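Local coordinates for protein diacylglycerol lipase (Aspergillus oryzae, PDB 5XK2) that probably hydrolyses the ester bonds of mono- and diacylglycerols, at residues S93-Q105 and P207-V219. Sequence-based numbering, arbitrary orientation.
Sequences SIRNWVTDATFPQ and PVPKLPLLTMGYV
F103 and P212 meet ring to ring. CG of P212, in the ring that follows a cis peptide bond, sits over one face of F103, 4.1 Å from the ring centroid, a CH-pi contact. CB and CG of F103 rest on CB and CG of P212. CD1 still reaches P212 CG, while CD2 lies 3.5 Å from M216 SD, in an oblique Met-aromatic contact. CE1 lies over one face of the W97 indole, offset toward its rim, within its own segment. M216 CE ends at the edge of F103, in its plane. In this lipase of the alpha/beta-hydrolase fold, segment 93-105 contains the short helix 94-98, and segment 207-219 belongs to the loop between strands 198-203 and 224-227. The side chain of I94 touches L154 of the probable nucleophile elbow, next to S153, and that of V208 touches H268 of the probable Ser-His-Asp triad. W97 holds CG anti to its backbone N (chi1 180°), which sends the indole to L211; its CH2 is 3.6 Å from L211 CB. V98 CG1 packs on L211 CD1. At the other end, Y218 OH donates to F103 O at 2.7 Å, from above the carbonyl plane. A water bridges the same oxygen to M216 O. Q105 runs extended beyond CG, its amide nearly perpendicular to the Y218 ring. NE2 lies over the ring centre and makes a weak hydrogen bond to G217 O (3.0 Å), bent to 144° at the hydrogen.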
ATOM      1  N   SER A  93      -0.014  -6.208  -1.626  1.00 21.12           N
ATOM      2  CA  SER A  93       0.554  -5.123  -0.840  1.00 22.85           C
ATOM      3  C   SER A  93       1.490  -4.304  -1.708  1.00 20.75           C
ATOM      4  O   SER A  93       2.620  -4.706  -1.999  1.00 23.93           O
ATOM      5  CB  SER A  93       1.315  -5.661   0.376  1.00 27.92           C
ATOM      6  OG  SER A  93       2.001  -4.608   1.038  1.00 24.70           O
ATOM      7  N   ILE A  94       1.022  -3.117  -2.071  1.00 21.80           N
ATOM      8  CA  ILE A  94       1.816  -2.191  -2.867  1.00 27.39           C
ATOM      9  C   ILE A  94       2.970  -1.664  -2.037  1.00 21.57           C
ATOM     10  O   ILE A  94       4.085  -1.508  -2.538  1.00 24.91           O
ATOM     11  CB  ILE A  94       0.971  -1.010  -3.375  1.00 42.37           C
ATOM     12  CG1 ILE A  94      -0.141  -1.513  -4.298  1.00 47.97           C
ATOM     13  CG2 ILE A  94       1.852  -0.002  -4.106  1.00 42.66           C
ATOM     14  CD1 ILE A  94       0.362  -2.105  -5.612  1.00 31.63           C
ATOM     15  N   ARG A  95       2.719  -1.408  -0.754  1.00 26.50           N
ATOM     16  CA  ARG A  95       3.786  -0.892   0.093  1.00 24.65           C
ATOM     17  C   ARG A  95       4.936  -1.902   0.192  1.00 25.47           C
ATOM     18  O   ARG A  95       6.095  -1.515   0.131  1.00 29.09           O
ATOM     19  CB  ARG A  95       3.259  -0.494   1.487  1.00 27.06           C
ATOM     20  CG  ARG A  95       2.851  -1.634   2.408  1.00 36.16           C
ATOM     21  CD  ARG A  95       2.382  -1.105   3.769  1.00 34.78           C
ATOM     22  NE  ARG A  95       3.488  -0.619   4.595  1.00 35.26           N
ATOM     23  CZ  ARG A  95       3.345   0.091   5.712  1.00 29.87           C
ATOM     24  NH1 ARG A  95       2.136   0.408   6.162  1.00 24.28           N
ATOM     25  NH2 ARG A  95       4.416   0.482   6.389  1.00 35.45           N
ATOM     26  N   ASN A  96       4.640  -3.191   0.289  1.00 23.76           N
ATOM     27  CA  ASN A  96       5.715  -4.173   0.369  1.00 24.70           C
ATOM     28  C   ASN A  96       6.492  -4.260  -0.937  1.00 25.69           C
ATOM     29  O   ASN A  96       7.707  -4.472  -0.944  1.00 28.20           O
ATOM     30  CB  ASN A  96       5.162  -5.541   0.759  1.00 29.35           C
ATOM     31  CG  ASN A  96       4.811  -5.621   2.239  1.00 40.58           C
ATOM     32  OD1 ASN A  96       4.951  -4.641   2.978  1.00 41.98           O
ATOM     33  ND2 ASN A  96       4.343  -6.786   2.674  1.00 38.58           N
ATOM     34  N   TRP A  97       5.787  -4.070  -2.046  1.00 20.39           N
ATOM     35  CA  TRP A  97       6.411  -4.112  -3.360  1.00 19.63           C
ATOM     36  C   TRP A  97       7.431  -2.977  -3.529  1.00 20.63           C
ATOM     37  O   TRP A  97       8.510  -3.175  -4.089  1.00 19.97           O
ATOM     38  CB  TRP A  97       5.325  -4.027  -4.436  1.00 18.39           C
ATOM     39  CG  TRP A  97       5.826  -4.057  -5.820  1.00 20.17           C
ATOM     40  CD1 TRP A  97       6.636  -4.996  -6.373  1.00 21.42           C
ATOM     41  CD2 TRP A  97       5.526  -3.115  -6.863  1.00 22.80           C
ATOM     42  NE1 TRP A  97       6.875  -4.694  -7.692  1.00 22.50           N
ATOM     43  CE2 TRP A  97       6.206  -3.543  -8.016  1.00 22.45           C
ATOM     44  CE3 TRP A  97       4.756  -1.946  -6.927  1.00 23.51           C
ATOM     45  CZ2 TRP A  97       6.149  -2.846  -9.224  1.00 22.18           C
ATOM     46  CZ3 TRP A  97       4.699  -1.254  -8.130  1.00 21.40           C
ATOM     47  CH2 TRP A  97       5.390  -1.706  -9.260  1.00 23.33           C
ATOM     48  N   VAL A  98       7.077  -1.781  -3.062  1.00 21.02           N
ATOM     49  CA  VAL A  98       7.951  -0.628  -3.269  1.00 23.61           C
ATOM     50  C   VAL A  98       8.904  -0.284  -2.123  1.00 20.85           C
ATOM     51  O   VAL A  98       9.826   0.507  -2.334  1.00 22.19           O
ATOM     52  CB  VAL A  98       7.124   0.660  -3.580  1.00 22.12           C
ATOM     53  CG1 VAL A  98       6.228   0.447  -4.794  1.00 20.23           C
ATOM     54  CG2 VAL A  98       6.308   1.099  -2.371  1.00 21.27           C
ATOM     55  N   THR A  99       8.727  -0.875  -0.939  1.00 21.04           N
ATOM     56  CA  THR A  99       9.437  -0.375   0.250  1.00 18.16           C
ATOM     57  C   THR A  99      10.969  -0.467   0.140  1.00 25.97           C
ATOM     58  O   THR A  99      11.673   0.425   0.617  1.00 27.26           O
ATOM     59  CB  THR A  99       8.947  -1.087   1.525  1.00 24.30           C
ATOM     60  OG1 THR A  99       7.671  -0.546   1.888  1.00 29.42           O
ATOM     61  CG2 THR A  99       9.896  -0.857   2.702  1.00 27.12           C
ATOM     62  N   ASP A 100      11.486  -1.500  -0.519  1.00 24.94           N
ATOM     63  CA  ASP A 100      12.930  -1.591  -0.778  1.00 29.44           C
ATOM     64  C   ASP A 100      13.455  -0.546  -1.772  1.00 27.41           C
ATOM     65  O   ASP A 100      14.648  -0.219  -1.773  1.00 28.23           O
ATOM     66  CB  ASP A 100      13.284  -2.977  -1.304  1.00 40.24           C
ATOM     67  CG  ASP A 100      13.409  -4.000  -0.207  1.00 53.56           C
ATOM     68  OD1 ASP A 100      13.422  -3.609   0.979  1.00 51.11           O
ATOM     69  OD2 ASP A 100      13.495  -5.203  -0.536  1.00 63.67           O
ATOM     70  N   ALA A 101      12.565  -0.064  -2.637  1.00 27.25           N
ATOM     71  CA  ALA A 101      12.881   0.946  -3.642  1.00 25.96           C
ATOM     72  C   ALA A 101      13.959   0.442  -4.599  1.00 30.19           C
ATOM     73  O   ALA A 101      14.663   1.239  -5.221  1.00 30.11           O
ATOM     74  CB  ALA A 101      13.322   2.251  -2.979  1.00 27.23           C
ATOM     75  N   THR A 102      14.071  -0.881  -4.709  1.00 23.46           N
ATOM     76  CA  THR A 102      15.032  -1.512  -5.611  1.00 27.73           C
ATOM     77  C   THR A 102      14.310  -2.565  -6.442  1.00 29.20           C
ATOM     78  O   THR A 102      13.455  -3.278  -5.927  1.00 29.01           O
ATOM     79  CB  THR A 102      16.216  -2.155  -4.839  1.00 43.44           C
ATOM     80  OG1 THR A 102      17.085  -2.826  -5.756  1.00 50.10           O
ATOM     81  CG2 THR A 102      15.726  -3.151  -3.810  1.00 38.54           C
ATOM     82  N   PHE A 103      14.635  -2.639  -7.730  1.00 23.98           N
ATOM     83  CA  PHE A 103      13.956  -3.560  -8.645  1.00 17.01           C
ATOM     84  C   PHE A 103      14.990  -4.213  -9.564  1.00 15.59           C
ATOM     85  O   PHE A 103      15.114  -3.849 -10.733  1.00 14.98           O
ATOM     86  CB  PHE A 103      12.901  -2.827  -9.491  1.00 16.38           C
ATOM     87  CG  PHE A 103      11.771  -2.207  -8.682  1.00 16.81           C
ATOM     88  CD1 PHE A 103      10.657  -2.953  -8.324  1.00 23.52           C
ATOM     89  CD2 PHE A 103      11.830  -0.880  -8.307  1.00 24.27           C
ATOM     90  CE1 PHE A 103       9.618  -2.374  -7.586  1.00 18.86           C
ATOM     91  CE2 PHE A 103      10.798  -0.301  -7.570  1.00 26.99           C
ATOM     92  CZ  PHE A 103       9.693  -1.052  -7.224  1.00 20.20           C
ATOM     93  N   PRO A 104      15.764  -5.166  -9.026  1.00 16.87           N
ATOM     94  CA  PRO A 104      16.823  -5.794  -9.825  1.00 17.93           C
ATOM     95  C   PRO A 104      16.300  -6.551 -11.034  1.00 15.92           C
ATOM     96  O   PRO A 104      15.193  -7.104 -11.000  1.00 17.72           O
ATOM     97  CB  PRO A 104      17.483  -6.757  -8.838  1.00 19.77           C
ATOM     98  CG  PRO A 104      16.455  -7.002  -7.794  1.00 22.89           C
ATOM     99  CD  PRO A 104      15.693  -5.717  -7.664  1.00 22.92           C
ATOM    100  N   GLN A 105      17.133  -6.585 -12.078  1.00 15.52           N
ATOM    101  CA  GLN A 105      16.831  -7.279 -13.325  1.00 18.61           C
ATOM    102  C   GLN A 105      17.492  -8.651 -13.365  1.00 18.52           C
ATOM    103  O   GLN A 105      18.492  -8.894 -12.681  1.00 21.95           O
ATOM    104  CB  GLN A 105      17.286  -6.458 -14.531  1.00 18.21           C
ATOM    105  CG  GLN A 105      16.544  -5.134 -14.634  1.00 17.65           C
ATOM    106  CD  GLN A 105      16.857  -4.396 -15.894  1.00 21.25           C
ATOM    107  OE1 GLN A 105      17.908  -4.595 -16.495  1.00 24.80           O
ATOM    108  NE2 GLN A 105      15.943  -3.527 -16.310  1.00 22.14           N
ATOM    109  N   PRO A 207      -0.463   5.478 -10.501  1.00  7.91           N
ATOM    110  CA  PRO A 207       0.991   5.482 -10.271  1.00 10.28           C
ATOM    111  C   PRO A 207       1.713   4.171 -10.616  1.00 12.94           C
ATOM    112  O   PRO A 207       2.928   4.178 -10.861  1.00 12.09           O
ATOM    113  CB  PRO A 207       1.110   5.761  -8.769  1.00 11.83           C
ATOM    114  CG  PRO A 207      -0.162   5.232  -8.180  1.00 10.71           C
ATOM    115  CD  PRO A 207      -1.234   5.528  -9.241  1.00  9.90           C
ATOM    116  N   VAL A 208       0.991   3.055 -10.593  1.00 10.31           N
ATOM    117  CA  VAL A 208       1.657   1.758 -10.682  1.00  8.79           C
ATOM    118  C   VAL A 208       2.364   1.519 -12.029  1.00  9.97           C
ATOM    119  O   VAL A 208       3.490   1.028 -12.022  1.00 11.53           O
ATOM    120  CB  VAL A 208       0.661   0.625 -10.333  1.00  9.75           C
ATOM    121  CG1 VAL A 208       1.313  -0.756 -10.502  1.00 11.29           C
ATOM    122  CG2 VAL A 208       0.195   0.801  -8.859  1.00 10.56           C
ATOM    123  N   PRO A 209       1.759   1.904 -13.173  1.00 11.25           N
ATOM    124  CA  PRO A 209       2.470   1.740 -14.453  1.00  9.55           C
ATOM    125  C   PRO A 209       3.711   2.623 -14.601  1.00 13.47           C
ATOM    126  O   PRO A 209       4.338   2.584 -15.658  1.00 15.83           O
ATOM    127  CB  PRO A 209       1.401   2.085 -15.508  1.00  9.23           C
ATOM    128  CG  PRO A 209       0.114   1.716 -14.826  1.00  7.82           C
ATOM    129  CD  PRO A 209       0.339   2.219 -13.411  1.00 10.25           C
ATOM    130  N   LYS A 210       3.972   3.516 -13.647  1.00 11.44           N
ATOM    131  CA  LYS A 210       5.196   4.303 -13.704  1.00 10.64           C
ATOM    132  C   LYS A 210       6.374   3.643 -12.996  1.00 11.27           C
ATOM    133  O   LYS A 210       7.453   4.236 -12.912  1.00 13.51           O
ATOM    134  CB  LYS A 210       4.963   5.685 -13.097  1.00 10.89           C
ATOM    135  CG  LYS A 210       3.940   6.467 -13.849  1.00 19.54           C
ATOM    136  CD  LYS A 210       3.668   7.789 -13.154  1.00 21.78           C
ATOM    137  CE  LYS A 210       2.347   8.304 -13.564  1.00 20.88           C
ATOM    138  NZ  LYS A 210       2.106   9.620 -12.936  1.00 14.60           N
ATOM    139  N   LEU A 211       6.155   2.440 -12.475  1.00 11.42           N
ATOM    140  CA  LEU A 211       7.188   1.697 -11.745  1.00 11.55           C
ATOM    141  C   LEU A 211       7.428   0.338 -12.378  1.00 12.56           C
ATOM    142  O   LEU A 211       6.516  -0.252 -12.949  1.00 13.43           O
ATOM    143  CB  LEU A 211       6.789   1.503 -10.284  1.00 12.55           C
ATOM    144  CG  LEU A 211       6.659   2.785  -9.464  1.00 16.71           C
ATOM    145  CD1 LEU A 211       6.169   2.420  -8.081  1.00 20.89           C
ATOM    146  CD2 LEU A 211       7.992   3.520  -9.412  1.00 21.42           C
ATOM    147  N   PRO A 212       8.672  -0.160 -12.328  1.00 11.70           N
ATOM    148  CA  PRO A 212       9.897   0.532 -11.920  1.00 12.58           C
ATOM    149  C   PRO A 212      10.218   1.685 -12.860  1.00 14.04           C
ATOM    150  O   PRO A 212       9.623   1.810 -13.953  1.00 13.27           O
ATOM    151  CB  PRO A 212      10.981  -0.563 -12.023  1.00 14.15           C
ATOM    152  CG  PRO A 212      10.248  -1.843 -12.057  1.00 18.50           C
ATOM    153  CD  PRO A 212       8.918  -1.568 -12.689  1.00 16.34           C
ATOM    154  N   LEU A 213      11.141   2.532 -12.425  1.00 16.05           N
ATOM    155  CA  LEU A 213      11.480   3.752 -13.145  1.00 14.98           C
ATOM    156  C   LEU A 213      12.217   3.517 -14.453  1.00 14.13           C
ATOM    157  O   LEU A 213      12.943   2.523 -14.628  1.00 14.94           O
ATOM    158  CB  LEU A 213      12.348   4.655 -12.273  1.00 15.85           C
ATOM    159  CG  LEU A 213      11.797   5.093 -10.919  1.00 19.89           C
ATOM    160  CD1 LEU A 213      12.809   6.006 -10.244  1.00 24.71           C
ATOM    161  CD2 LEU A 213      10.492   5.817 -11.118  1.00 21.16           C
ATOM    162  N   LEU A 214      12.056   4.470 -15.362  1.00 13.59           N
ATOM    163  CA  LEU A 214      12.879   4.531 -16.556  1.00 12.86           C
ATOM    164  C   LEU A 214      14.361   4.540 -16.193  1.00 16.13           C
ATOM    165  O   LEU A 214      15.176   3.923 -16.880  1.00 17.72           O
ATOM    166  CB  LEU A 214      12.544   5.784 -17.374  1.00 17.29           C
ATOM    167  CG  LEU A 214      11.109   5.811 -17.882  1.00 14.91           C
ATOM    168  CD1 LEU A 214      10.735   7.203 -18.392  1.00 17.73           C
ATOM    169  CD2 LEU A 214      10.945   4.751 -18.970  1.00 12.65           C
ATOM    170  N   THR A 215      14.709   5.259 -15.126  1.00 16.04           N
ATOM    171  CA  THR A 215      16.112   5.388 -14.725  1.00 16.64           C
ATOM    172  C   THR A 215      16.669   4.087 -14.135  1.00 17.66           C
ATOM    173  O   THR A 215      17.879   3.941 -13.953  1.00 23.36           O
ATOM    174  CB  THR A 215      16.300   6.536 -13.693  1.00 21.12           C
ATOM    175  OG1 THR A 215      15.355   6.382 -12.629  1.00 21.94           O
ATOM    176  CG2 THR A 215      16.082   7.886 -14.353  1.00 25.12           C
ATOM    177  N   MET A 216      15.783   3.132 -13.855  1.00 15.87           N
ATOM    178  CA  MET A 216      16.196   1.815 -13.390  1.00 17.00           C
ATOM    179  C   MET A 216      16.404   0.834 -14.556  1.00 17.74           C
ATOM    180  O   MET A 216      16.638  -0.364 -14.346  1.00 19.36           O
ATOM    181  CB  MET A 216      15.163   1.265 -12.403  1.00 16.78           C
ATOM    182  CG  MET A 216      15.100   2.034 -11.097  1.00 19.56           C
ATOM    183  SD  MET A 216      13.643   1.525 -10.175  1.00 21.96           S
ATOM    184  CE  MET A 216      13.878   2.400  -8.627  1.00 26.40           C
ATOM    185  N   GLY A 217      16.287   1.338 -15.781  1.00 15.31           N
ATOM    186  CA  GLY A 217      16.538   0.530 -16.965  1.00 17.75           C
ATOM    187  C   GLY A 217      15.342  -0.226 -17.512  1.00 17.24           C
ATOM    188  O   GLY A 217      15.498  -1.209 -18.236  1.00 18.34           O
ATOM    189  N   TYR A 218      14.141   0.221 -17.161  1.00 12.38           N
ATOM    190  CA  TYR A 218      12.930  -0.424 -17.651  1.00 11.41           C
ATOM    191  C   TYR A 218      12.199   0.459 -18.641  1.00  9.76           C
ATOM    192  O   TYR A 218      12.259   1.692 -18.556  1.00 11.90           O
ATOM    193  CB  TYR A 218      11.981  -0.745 -16.500  1.00  9.59           C
ATOM    194  CG  TYR A 218      12.495  -1.805 -15.563  1.00 12.62           C
ATOM    195  CD1 TYR A 218      12.213  -3.140 -15.797  1.00 13.08           C
ATOM    196  CD2 TYR A 218      13.244  -1.469 -14.444  1.00 10.88           C
ATOM    197  CE1 TYR A 218      12.671  -4.133 -14.933  1.00 16.62           C
ATOM    198  CE2 TYR A 218      13.707  -2.453 -13.566  1.00 11.72           C
ATOM    199  CZ  TYR A 218      13.404  -3.777 -13.824  1.00 15.72           C
ATOM    200  OH  TYR A 218      13.837  -4.763 -12.973  1.00 16.02           O
ATOM    201  N   VAL A 219      11.518  -0.172 -19.587  1.00  8.71           N
ATOM    202  CA  VAL A 219      10.624   0.544 -20.481  1.00 10.17           C
ATOM    203  C   VAL A 219       9.323  -0.249 -20.551  1.00 12.98           C
ATOM    204  O   VAL A 219       9.201  -1.270 -19.891  1.00 19.24           O
ATOM    205  CB  VAL A 219      11.246   0.741 -21.878  1.00 10.84           C
ATOM    206  CG1 VAL A 219      12.522   1.554 -21.760  1.00 11.77           C
ATOM    207  CG2 VAL A 219      11.529  -0.572 -22.501  1.00 15.30           C
TER
HETATM  208  O   HOH W   1      17.100  -1.905 -11.749  1.00 34.34           O